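Long-range contact in prephenate dehydrogenase (Corynebacterium glutamicum ATCC 13032, PDB 3KTD), which probably catalyses the NAD(P)+-dependent oxidative decarboxylation of prephenate: residues D191-L200 / N248-A259. Sequence-based numbering, arbitrary orientation.
Sequences DAAAARVSHL and NAGPLVKALDEA
Ala195 lies against Pro251, Leu252 and Ala255 where the axes of segments 191-200 and 249-259, parts of helices 187-214 and 249-270, approach to 8.2 Å at a crossing angle of -59°. Small residues let the backbones come close here, with Ala195 CB 4.2 Å from Ala255 CB. One turn on, Leu200 enters as a knob among Leu252, Ala255, Leu256 and Ala259. With CG anti to the backbone N (chi1 178°), Leu200 reaches across, its CD1 3.8 Å from Leu256 CD1.

At the buried polar end, the amide of Asn248, just ahead of its helix, gives both N-H groups to the other helix. Asn248 ND2 lies 3.0 Å from Asp191 O and 3.1 Å from His199 ND1, the second bond nearly straight (177°) and in the ring plane. The Asp191 carboxylate turns instead to Thr105 and Lys104 N.

The flank is looser and wetter: a water bridges Ala192 O and Pro251 O, and the long side chain of Arg196 spans to Glu258, NH1 to OE1 (3.0 Å) and NH2 to OE2 (2.7 Å). Val211 O and Asn214 of the second subunit bind this ion pair too, so it also belongs to the dimer interface. Asn248 thus joins a backbone carbonyl to a ring nitrogen, and probably helps to hold the ring's rotation.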
loop_
_atom_site.group_PDB
_atom_site.type_symbol
_atom_site.label_atom_id
_atom_site.label_comp_id
_atom_site.label_asym_id
_atom_site.label_seq_id
_atom_site.Cartn_x
_atom_site.Cartn_y
_atom_site.Cartn_z
ATOM N N ASP A 191 -15.485 -6.221 13.963
ATOM C CA ASP A 191 -15.827 -5.062 13.141
ATOM C C ASP A 191 -14.922 -3.878 13.506
ATOM O O ASP A 191 -14.557 -3.086 12.641
ATOM C CB ASP A 191 -17.304 -4.683 13.296
ATOM C CG ASP A 191 -18.259 -5.710 12.686
ATOM O OD1 ASP A 191 -17.812 -6.655 11.993
ATOM O OD2 ASP A 191 -19.481 -5.556 12.908
ATOM N N ALA A 192 -14.571 -3.776 14.784
ATOM C CA ALA A 192 -13.637 -2.770 15.265
ATOM C C ALA A 192 -12.294 -2.964 14.567
ATOM O O ALA A 192 -11.657 -1.997 14.147
ATOM C CB ALA A 192 -13.461 -2.881 16.767
ATOM N N ALA A 193 -11.870 -4.218 14.435
ATOM C CA ALA A 193 -10.606 -4.521 13.773
ATOM C C ALA A 193 -10.682 -4.251 12.273
ATOM O O ALA A 193 -9.830 -3.554 11.728
ATOM C CB ALA A 193 -10.208 -5.961 14.027
ATOM N N ALA A 194 -11.701 -4.792 11.612
ATOM C CA ALA A 194 -11.840 -4.641 10.164
ATOM C C ALA A 194 -11.996 -3.183 9.772
ATOM O O ALA A 194 -11.585 -2.796 8.688
ATOM C CB ALA A 194 -13.021 -5.430 9.656
ATOM N N ALA A 195 -12.606 -2.381 10.642
ATOM C CA ALA A 195 -12.768 -0.957 10.371
ATOM C C ALA A 195 -11.390 -0.325 10.240
ATOM O O ALA A 195 -11.134 0.472 9.325
ATOM C CB ALA A 195 -13.558 -0.272 11.476
ATOM N N ARG A 196 -10.506 -0.707 11.159
ATOM C CA ARG A 196 -9.158 -0.173 11.200
ATOM C C ARG A 196 -8.274 -0.720 10.087
ATOM O O ARG A 196 -7.706 0.053 9.322
ATOM C CB ARG A 196 -8.513 -0.488 12.546
ATOM C CG ARG A 196 -9.194 0.183 13.747
ATOM C CD ARG A 196 -8.632 -0.349 15.069
ATOM N NE ARG A 196 -9.170 0.370 16.217
ATOM C CZ ARG A 196 -8.741 1.551 16.656
ATOM N NH1 ARG A 196 -7.746 2.192 16.051
ATOM N NH2 ARG A 196 -9.321 2.104 17.708
ATOM N N VAL A 197 -8.185 -2.045 9.975
ATOM C CA VAL A 197 -7.187 -2.657 9.095
ATOM C C VAL A 197 -7.614 -2.926 7.655
ATOM O O VAL A 197 -6.785 -3.313 6.822
ATOM C CB VAL A 197 -6.642 -3.969 9.703
ATOM C CG1 VAL A 197 -6.047 -3.706 11.073
ATOM C CG2 VAL A 197 -7.727 -5.013 9.777
ATOM N N SER A 198 -8.884 -2.705 7.348
ATOM C CA SER A 198 -9.389 -2.995 6.008
ATOM C C SER A 198 -10.280 -1.894 5.433
ATOM O O SER A 198 -10.091 -1.462 4.297
ATOM C CB SER A 198 -10.150 -4.319 6.031
ATOM O OG SER A 198 -10.846 -4.514 4.815
ATOM N N HIS A 199 -11.256 -1.446 6.212
ATOM C CA HIS A 199 -12.198 -0.443 5.738
ATOM C C HIS A 199 -11.541 0.939 5.650
ATOM O O HIS A 199 -11.612 1.571 4.608
ATOM C CB HIS A 199 -13.488 -0.446 6.577
ATOM C CG HIS A 199 -14.151 -1.795 6.651
ATOM N ND1 HIS A 199 -14.958 -2.180 7.701
ATOM C CD2 HIS A 199 -14.077 -2.867 5.825
ATOM C CE1 HIS A 199 -15.382 -3.414 7.498
ATOM N NE2 HIS A 199 -14.860 -3.853 6.367
ATOM N N LEU A 200 -10.874 1.387 6.712
ATOM C CA LEU A 200 -10.127 2.649 6.663
ATOM C C LEU A 200 -9.051 2.545 5.593
ATOM O O LEU A 200 -8.775 3.525 4.893
ATOM C CB LEU A 200 -9.482 2.969 8.015
ATOM C CG LEU A 200 -8.622 4.241 8.118
ATOM C CD1 LEU A 200 -9.462 5.510 7.949
ATOM C CD2 LEU A 200 -7.877 4.269 9.452
ATOM N N ASN A 248 -20.495 -1.233 8.050
ATOM C CA ASN A 248 -19.729 -1.034 9.279
ATOM C C ASN A 248 -19.420 0.445 9.564
ATOM O O ASN A 248 -18.362 0.779 10.090
ATOM C CB ASN A 248 -18.425 -1.838 9.157
ATOM C CG ASN A 248 -17.746 -2.073 10.486
ATOM O OD1 ASN A 248 -18.394 -2.119 11.530
ATOM N ND2 ASN A 248 -16.429 -2.240 10.450
ATOM N N ALA A 249 -20.362 1.325 9.236
ATOM C CA ALA A 249 -20.177 2.766 9.401
ATOM C C ALA A 249 -19.826 3.176 10.828
ATOM O O ALA A 249 -18.971 4.040 11.041
ATOM C CB ALA A 249 -21.419 3.492 8.952
ATOM N N GLY A 250 -20.478 2.560 11.806
ATOM C CA GLY A 250 -20.265 2.928 13.203
ATOM C C GLY A 250 -18.812 2.791 13.599
ATOM O O GLY A 250 -18.131 3.792 13.817
ATOM N N PRO A 251 -18.319 1.548 13.683
ATOM C CA PRO A 251 -16.916 1.300 14.012
ATOM C C PRO A 251 -15.920 1.965 13.058
ATOM O O PRO A 251 -14.807 2.298 13.488
ATOM C CB PRO A 251 -16.808 -0.227 13.935
ATOM C CG PRO A 251 -18.176 -0.701 14.276
ATOM C CD PRO A 251 -19.090 0.292 13.614
ATOM N N LEU A 252 -16.303 2.159 11.791
ATOM C CA LEU A 252 -15.431 2.849 10.825
ATOM C C LEU A 252 -15.239 4.324 11.186
ATOM O O LEU A 252 -14.128 4.841 11.102
ATOM C CB LEU A 252 -15.946 2.729 9.387
ATOM C CG LEU A 252 -15.077 3.391 8.299
ATOM C CD1 LEU A 252 -13.586 3.088 8.480
ATOM C CD2 LEU A 252 -15.525 2.987 6.896
ATOM N N VAL A 253 -16.312 4.997 11.587
ATOM C CA VAL A 253 -16.213 6.399 11.971
ATOM C C VAL A 253 -15.287 6.561 13.174
ATOM O O VAL A 253 -14.496 7.503 13.203
ATOM C CB VAL A 253 -17.596 7.024 12.246
ATOM C CG1 VAL A 253 -17.463 8.426 12.840
ATOM C CG2 VAL A 253 -18.401 7.067 10.963
ATOM N N LYS A 254 -15.364 5.653 14.152
ATOM C CA LYS A 254 -14.449 5.709 15.308
ATOM C C LYS A 254 -13.010 5.602 14.806
ATOM O O LYS A 254 -12.114 6.311 15.272
ATOM C CB LYS A 254 -14.701 4.577 16.308
ATOM C CG LYS A 254 -15.975 4.698 17.136
ATOM C CD LYS A 254 -16.222 3.411 17.953
ATOM C CE LYS A 254 -17.643 3.320 18.528
ATOM N NZ LYS A 254 -17.881 4.286 19.643
ATOM N N ALA A 255 -12.806 4.701 13.850
ATOM C CA ALA A 255 -11.496 4.500 13.238
ATOM C C ALA A 255 -11.066 5.735 12.425
ATOM O O ALA A 255 -9.958 6.227 12.586
ATOM C CB ALA A 255 -11.518 3.244 12.363
ATOM N N LEU A 256 -11.954 6.241 11.571
ATOM C CA LEU A 256 -11.649 7.409 10.751
ATOM C C LEU A 256 -11.357 8.655 11.603
ATOM O O LEU A 256 -10.520 9.476 11.227
ATOM C CB LEU A 256 -12.781 7.675 9.750
ATOM C CG LEU A 256 -12.635 8.833 8.748
ATOM C CD1 LEU A 256 -11.322 8.780 8.003
ATOM C CD2 LEU A 256 -13.787 8.816 7.761
ATOM N N ASP A 257 -12.029 8.778 12.749
ATOM C CA ASP A 257 -11.799 9.894 13.671
ATOM C C ASP A 257 -10.424 9.845 14.292
ATOM O O ASP A 257 -9.845 10.892 14.603
ATOM C CB ASP A 257 -12.848 9.939 14.786
ATOM C CG ASP A 257 -14.153 10.550 14.330
ATOM O OD1 ASP A 257 -14.298 10.805 13.119
ATOM O OD2 ASP A 257 -15.045 10.781 15.175
ATOM N N GLU A 258 -9.910 8.640 14.506
ATOM C CA GLU A 258 -8.548 8.504 14.991
ATOM C C GLU A 258 -7.602 8.975 13.888
ATOM O O GLU A 258 -6.633 9.678 14.154
ATOM C CB GLU A 258 -8.229 7.063 15.398
ATOM C CG GLU A 258 -8.881 6.610 16.692
ATOM C CD GLU A 258 -8.233 5.356 17.279
ATOM O OE1 GLU A 258 -7.094 4.994 16.877
ATOM O OE2 GLU A 258 -8.864 4.732 18.162
ATOM N N ALA A 259 -7.901 8.587 12.651
ATOM C CA ALA A 259 -7.107 8.994 11.506
ATOM C C ALA A 259 -7.085 10.528 11.369
ATOM O O ALA A 259 -6.031 11.112 11.167
ATOM C CB ALA A 259 -7.643 8.356 10.254
HETATM O O HOH W 1 -13.003 0.774 15.248
#